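Local coordinates for hyperosmolarity resistance protein Emb (Staphylococcus epidermidis, PDB 6GV5) that binds surface-immobilized fibronectin as a giant extracellular matrix binding protein and so mediates adherence of the bacterium, at residues Q28-E31 with N32-N35; E58-K61 with V62-K66. All blocks are in the same frame, centred on the assembly; numbering follows the deposited sequence.

Interaction 1 (Q28-E31 with N32-N35); sequences QALE and NIIN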
ATOM      1  N   GLN A  28      11.290  -5.810  -1.358  1.00 31.83           N
ATOM      2  CA  GLN A  28      12.384  -6.624  -0.841  1.00 32.20           C
ATOM      3  C   GLN A  28      11.905  -7.579   0.239  1.00 31.96           C
ATOM      4  O   GLN A  28      12.288  -8.754   0.248  1.00 33.80           O
ATOM      5  CB  GLN A  28      13.495  -5.724  -0.310  1.00 37.07           C
ATOM      6  CG  GLN A  28      14.345  -5.159  -1.411  1.00 47.17           C
ATOM      7  CD  GLN A  28      15.564  -4.445  -0.894  1.00 50.77           C
ATOM      8  OE1 GLN A  28      15.865  -4.483   0.301  1.00 50.65           O
ATOM      9  NE2 GLN A  28      16.282  -3.785  -1.793  1.00 56.67           N
ATOM     10  N   ALA A  29      11.064  -7.098   1.155  1.00 28.26           N
ATOM     11  CA  ALA A  29      10.542  -7.965   2.198  1.00 28.54           C
ATOM     12  C   ALA A  29       9.754  -9.122   1.598  1.00 32.12           C
ATOM     13  O   ALA A  29       9.829 -10.254   2.087  1.00 31.91           O
ATOM     14  CB  ALA A  29       9.671  -7.157   3.162  1.00 32.36           C
ATOM     15  N   LEU A  30       8.997  -8.855   0.530  1.00 28.41           N
ATOM     16  CA  LEU A  30       8.187  -9.896  -0.097  1.00 30.12           C
ATOM     17  C   LEU A  30       9.036 -10.858  -0.917  1.00 31.82           C
ATOM     18  O   LEU A  30       8.775 -12.067  -0.916  1.00 31.05           O
ATOM     19  CB  LEU A  30       7.106  -9.256  -0.970  1.00 30.35           C
ATOM     20  CG  LEU A  30       5.937  -8.658  -0.187  1.00 30.20           C
ATOM     21  CD1 LEU A  30       5.143  -7.704  -1.064  1.00 29.56           C
ATOM     22  CD2 LEU A  30       5.032  -9.746   0.345  1.00 35.13           C
ATOM     23  N   GLU A  31      10.047 -10.347  -1.623  1.00 33.27           N
ATOM     24  CA  GLU A  31      10.967 -11.234  -2.329  1.00 34.98           C
ATOM     25  C   GLU A  31      11.652 -12.186  -1.357  1.00 36.90           C
ATOM     26  O   GLU A  31      11.834 -13.372  -1.656  1.00 33.05           O
ATOM     27  CB  GLU A  31      11.994 -10.410  -3.104  1.00 37.08           C
ATOM     28  CG  GLU A  31      11.394  -9.627  -4.266  1.00 40.50           C
ATOM     29  CD  GLU A  31      12.313  -8.540  -4.805  1.00 50.45           C
ATOM     30  OE1 GLU A  31      13.451  -8.412  -4.309  1.00 52.65           O
ATOM     31  OE2 GLU A  31      11.887  -7.809  -5.727  1.00 51.85           O
ATOM     32  N   ASN A  32      12.026 -11.688  -0.175  1.00 36.76           N
ATOM     33  CA  ASN A  32      12.627 -12.550   0.835  1.00 37.75           C
ATOM     34  C   ASN A  32      11.640 -13.608   1.312  1.00 38.15           C
ATOM     35  O   ASN A  32      12.011 -14.770   1.511  1.00 38.08           O
ATOM     36  CB  ASN A  32      13.111 -11.707   2.012  1.00 38.93           C
ATOM     37  CG  ASN A  32      13.836 -12.523   3.048  1.00 41.96           C
ATOM     38  OD1 ASN A  32      14.644 -13.392   2.715  1.00 47.62           O
ATOM     39  ND2 ASN A  32      13.544 -12.266   4.315  1.00 45.07           N
ATOM     40  N   ILE A  33      10.380 -13.222   1.509  1.00 33.33           N
ATOM     41  CA  ILE A  33       9.353 -14.186   1.884  1.00 35.34           C
ATOM     42  C   ILE A  33       9.209 -15.248   0.804  1.00 36.11           C
ATOM     43  O   ILE A  33       9.122 -16.446   1.102  1.00 38.54           O
ATOM     44  CB  ILE A  33       8.022 -13.459   2.155  1.00 39.26           C
ATOM     45  CG1 ILE A  33       8.154 -12.565   3.395  1.00 40.00           C
ATOM     46  CG2 ILE A  33       6.890 -14.460   2.329  1.00 35.90           C
ATOM     47  CD1 ILE A  33       7.036 -11.555   3.552  1.00 38.30           C
ATOM     48  N   ILE A  34       9.184 -14.830  -0.465  1.00 34.43           N
ATOM     49  CA  ILE A  34       9.092 -15.785  -1.568  1.00 35.18           C
ATOM     50  C   ILE A  34      10.237 -16.789  -1.486  1.00 36.19           C
ATOM     51  O   ILE A  34      10.035 -18.005  -1.588  1.00 33.72           O
ATOM     52  CB  ILE A  34       9.097 -15.049  -2.919  1.00 32.91           C
ATOM     53  CG1 ILE A  34       7.806 -14.246  -3.133  1.00 32.44           C
ATOM     54  CG2 ILE A  34       9.300 -16.031  -4.069  1.00 33.14           C
ATOM     55  CD1 ILE A  34       6.560 -15.085  -3.298  1.00 32.26           C
ATOM     56  N   ASN A  35      11.461 -16.289  -1.298  1.00 35.41           N
ATOM     57  CA  ASN A  35      12.629 -17.164  -1.327  1.00 36.85           C
ATOM     58  C   ASN A  35      12.587 -18.214  -0.226  1.00 37.08           C
ATOM     59  O   ASN A  35      13.191 -19.284  -0.371  1.00 37.95           O
ATOM     60  CB  ASN A  35      13.909 -16.338  -1.197  1.00 33.88           C
ATOM     61  CG  ASN A  35      14.256 -15.593  -2.464  1.00 41.00           C
ATOM     62  OD1 ASN A  35      13.900 -16.014  -3.565  1.00 42.33           O
ATOM     63  ND2 ASN A  35      14.961 -14.480  -2.318  1.00 43.58           N
TER
HETATM   64  O   HOH W   1      11.058 -10.268   4.285  1.00 39.38           O
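A29 O has two donors: the amide of I33, with N to O 3.1 Å, and a water whose oxygen lies 2.5 Å away. The same water accepts from N32 ND2 at 3.2 Å, so it ties an asparagine side chain to the carbonyl three residues earlier. N32 reaches it because its CG stands trans to the main-chain N (chi1 -176°). The other three carbonyls are each taken by the amide four residues on, the shortest bond being I34 N to L30 O at 2.8 Å; N32 N binds Q28 O and N35 N binds E31 O in the same way. N35 folds its amide group back beside E31 O, where ND2 at 3.4 Å is badly angled for a bond, while OD1 accepts from K13 NZ. The apolar contact is slight, L30 CD2 meeting I33 CD1 at 4.2 Å as the two chains pass at a slant. All this is the last two turns of helix 24-35 in the GA module region. L30 lies against H49 and A50 of helix 40-65, and I34 wedges between Q46 of that helix and K9, A12 and K13 of helix 2-18.

Interaction 2 (E58-K61 with V62-K66); sequences EELK and VAVAK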
ATOM      1  N   GLU A  58      -1.364   0.982  -4.115  1.00 20.06           N
ATOM      2  CA  GLU A  58      -1.800   1.887  -5.173  1.00 21.91           C
ATOM      3  C   GLU A  58      -2.906   2.804  -4.667  1.00 19.45           C
ATOM      4  O   GLU A  58      -2.881   4.017  -4.910  1.00 20.90           O
ATOM      5  CB  GLU A  58      -2.280   1.093  -6.392  1.00 23.55           C
ATOM      6  CG  GLU A  58      -1.174   0.420  -7.174  1.00 28.43           C
ATOM      7  CD  GLU A  58      -1.696  -0.344  -8.377  1.00 39.73           C
ATOM      8  OE1 GLU A  58      -2.914  -0.621  -8.421  1.00 40.90           O
ATOM      9  OE2 GLU A  58      -0.890  -0.664  -9.276  1.00 48.83           O
ATOM     10  N   GLU A  59      -3.908   2.227  -3.986  1.00 20.65           N
ATOM     11  CA  GLU A  59      -4.995   3.029  -3.439  1.00 22.28           C
ATOM     12  C   GLU A  59      -4.477   4.047  -2.434  1.00 18.84           C
ATOM     13  O   GLU A  59      -4.925   5.206  -2.421  1.00 19.43           O
ATOM     14  CB  GLU A  59      -6.019   2.131  -2.753  1.00 25.73           C
ATOM     15  CG  GLU A  59      -6.803   1.198  -3.646  1.00 35.22           C
ATOM     16  CD  GLU A  59      -7.856   0.444  -2.856  1.00 40.77           C
ATOM     17  OE1 GLU A  59      -8.467   1.062  -1.958  1.00 42.75           O
ATOM     18  OE2 GLU A  59      -8.059  -0.761  -3.117  1.00 49.27           O
ATOM     19  N   LEU A  60      -3.563   3.628  -1.567  1.00 18.33           N
ATOM     20  CA  LEU A  60      -3.017   4.543  -0.574  1.00 17.16           C
ATOM     21  C   LEU A  60      -2.227   5.663  -1.235  1.00 19.49           C
ATOM     22  O   LEU A  60      -2.361   6.834  -0.853  1.00 18.79           O
ATOM     23  CB  LEU A  60      -2.142   3.780   0.413  1.00 19.20           C
ATOM     24  CG  LEU A  60      -1.492   4.656   1.493  1.00 19.66           C
ATOM     25  CD1 LEU A  60      -2.502   5.278   2.436  1.00 19.97           C
ATOM     26  CD2 LEU A  60      -0.475   3.817   2.259  1.00 20.79           C
ATOM     27  N   LYS A  61      -1.403   5.329  -2.236  1.00 18.72           N
ATOM     28  CA  LYS A  61      -0.608   6.354  -2.903  1.00 19.27           C
ATOM     29  C   LYS A  61      -1.491   7.386  -3.592  1.00 18.95           C
ATOM     30  O   LYS A  61      -1.158   8.574  -3.613  1.00 19.90           O
ATOM     31  CB  LYS A  61       0.345   5.702  -3.908  1.00 19.85           C
ATOM     32  CG  LYS A  61       1.576   5.094  -3.245  1.00 20.22           C
ATOM     33  CD  LYS A  61       2.475   4.362  -4.238  1.00 21.08           C
ATOM     34  CE  LYS A  61       3.857   4.089  -3.643  1.00 23.69           C
ATOM     35  NZ  LYS A  61       4.734   3.348  -4.618  1.00 24.97           N
ATOM     36  N   VAL A  62      -2.618   6.960  -4.171  1.00 16.52           N
ATOM     37  CA  VAL A  62      -3.544   7.906  -4.777  1.00 19.27           C
ATOM     38  C   VAL A  62      -4.167   8.783  -3.706  1.00 18.97           C
ATOM     39  O   VAL A  62      -4.271  10.003  -3.873  1.00 19.95           O
ATOM     40  CB  VAL A  62      -4.619   7.162  -5.583  1.00 21.08           C
ATOM     41  CG1 VAL A  62      -5.741   8.109  -6.013  1.00 26.28           C
ATOM     42  CG2 VAL A  62      -3.987   6.508  -6.809  1.00 26.48           C
ATOM     43  N   ALA A  63      -4.583   8.179  -2.587  1.00 19.20           N
ATOM     44  CA  ALA A  63      -5.244   8.949  -1.538  1.00 18.47           C
ATOM     45  C   ALA A  63      -4.319  10.015  -0.978  1.00 18.63           C
ATOM     46  O   ALA A  63      -4.758  11.132  -0.660  1.00 18.21           O
ATOM     47  CB  ALA A  63      -5.711   8.026  -0.416  1.00 18.60           C
ATOM     48  N   VAL A  64      -3.034   9.693  -0.848  1.00 17.56           N
ATOM     49  CA  VAL A  64      -2.064  10.655  -0.336  1.00 16.97           C
ATOM     50  C   VAL A  64      -1.711  11.681  -1.407  1.00 18.61           C
ATOM     51  O   VAL A  64      -1.661  12.881  -1.137  1.00 19.10           O
ATOM     52  CB  VAL A  64      -0.817   9.912   0.180  1.00 18.61           C
ATOM     53  CG1 VAL A  64       0.300  10.887   0.507  1.00 18.63           C
ATOM     54  CG2 VAL A  64      -1.179   9.077   1.388  1.00 18.94           C
ATOM     55  N   ALA A  65      -1.496  11.225  -2.640  1.00 19.20           N
ATOM     56  CA  ALA A  65      -1.020  12.123  -3.682  1.00 20.12           C
ATOM     57  C   ALA A  65      -2.050  13.170  -4.067  1.00 21.20           C
ATOM     58  O   ALA A  65      -1.671  14.228  -4.578  1.00 22.80           O
ATOM     59  CB  ALA A  65      -0.617  11.334  -4.926  1.00 22.25           C
ATOM     60  N   LYS A  66      -3.339  12.901  -3.851  1.00 19.17           N
ATOM     61  CA  LYS A  66      -4.376  13.848  -4.228  1.00 18.47           C
ATOM     62  C   LYS A  66      -4.606  14.937  -3.179  1.00 17.88           C
ATOM     63  O   LYS A  66      -5.528  15.730  -3.337  1.00 17.62           O
ATOM     64  CB  LYS A  66      -5.688  13.099  -4.493  1.00 22.39           C
ATOM     65  CG  LYS A  66      -6.340  12.513  -3.252  1.00 22.64           C
ATOM     66  CD  LYS A  66      -7.607  11.713  -3.575  1.00 28.64           C
ATOM     67  CE  LYS A  66      -8.701  12.586  -4.150  1.00 37.02           C
ATOM     68  NZ  LYS A  66      -9.972  11.816  -4.313  1.00 47.59           N
TER
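From E58 to A65 the chain runs as regular alpha-helix, each amide from V62 to A65 bonding the carbonyl four residues before it, the shortest being A65 N to K61 O at 2.8 Å, and the amide of K66, the first residue to leave helical geometry, still bonds V62 O and so completes the last turn of helix 40-65.

Among the side chains, L60 and V64 are neighbours one turn apart, lying alongside each other and directed the same way; L60 CD1 comes within 4.2 Å of V64 CG2. The valine offers that methyl because CG2 stands opposite its own carbonyl carbon, which also sets it 3.4 Å from L60 O. That same oxygen takes the V64 amide almost in line with the carbonyl, at a C=O to donor angle of 161°. V62 carries its CG2 in the equivalent place, 3.3 Å from E58 O. At A63 and A65 a lone methyl rests by a carbonyl of the preceding turn, A65 CB being 3.1 Å from K61 O. K61 is different: its chain, fully stretched beyond CG, leads away from the helix, and NZ donates to the carbonyls of T20 and G21. Beyond the pair, L60 packs on I97 of helix 81-99 and on T114, I115 and I118 of helix 108-123, while V64 meets Q95 and I98.

Within the stretch, then, backbone bonds do the holding and apolar contact adds little. The leucine and valine spend their hydrophobic surface on the FIVAR-region helices, whereas the two lysines make polar ties at a distance, K61 to the loop after helix 2-18 and K66 in a salt bridge with E122.

Both interactions are partly buried stretches near the C-terminal end of a helix, on consecutive helices 24-35 and 40-65; their centres are 24 Å apart and their nearest atoms about 11 Å, so they do not touch. Each turns two buried residues inward, L30 and I34 in interaction 1, L60 and A63 in interaction 2. Helix 40-65 serves both: its earlier part receives interaction 1 in the GA region, and its end carries interaction 2 among the FIVAR helices. Interaction 1 has asparagines and a bridging water on its outer side; interaction 2 has valine and alanine methyls, with lysines reaching to distant partners.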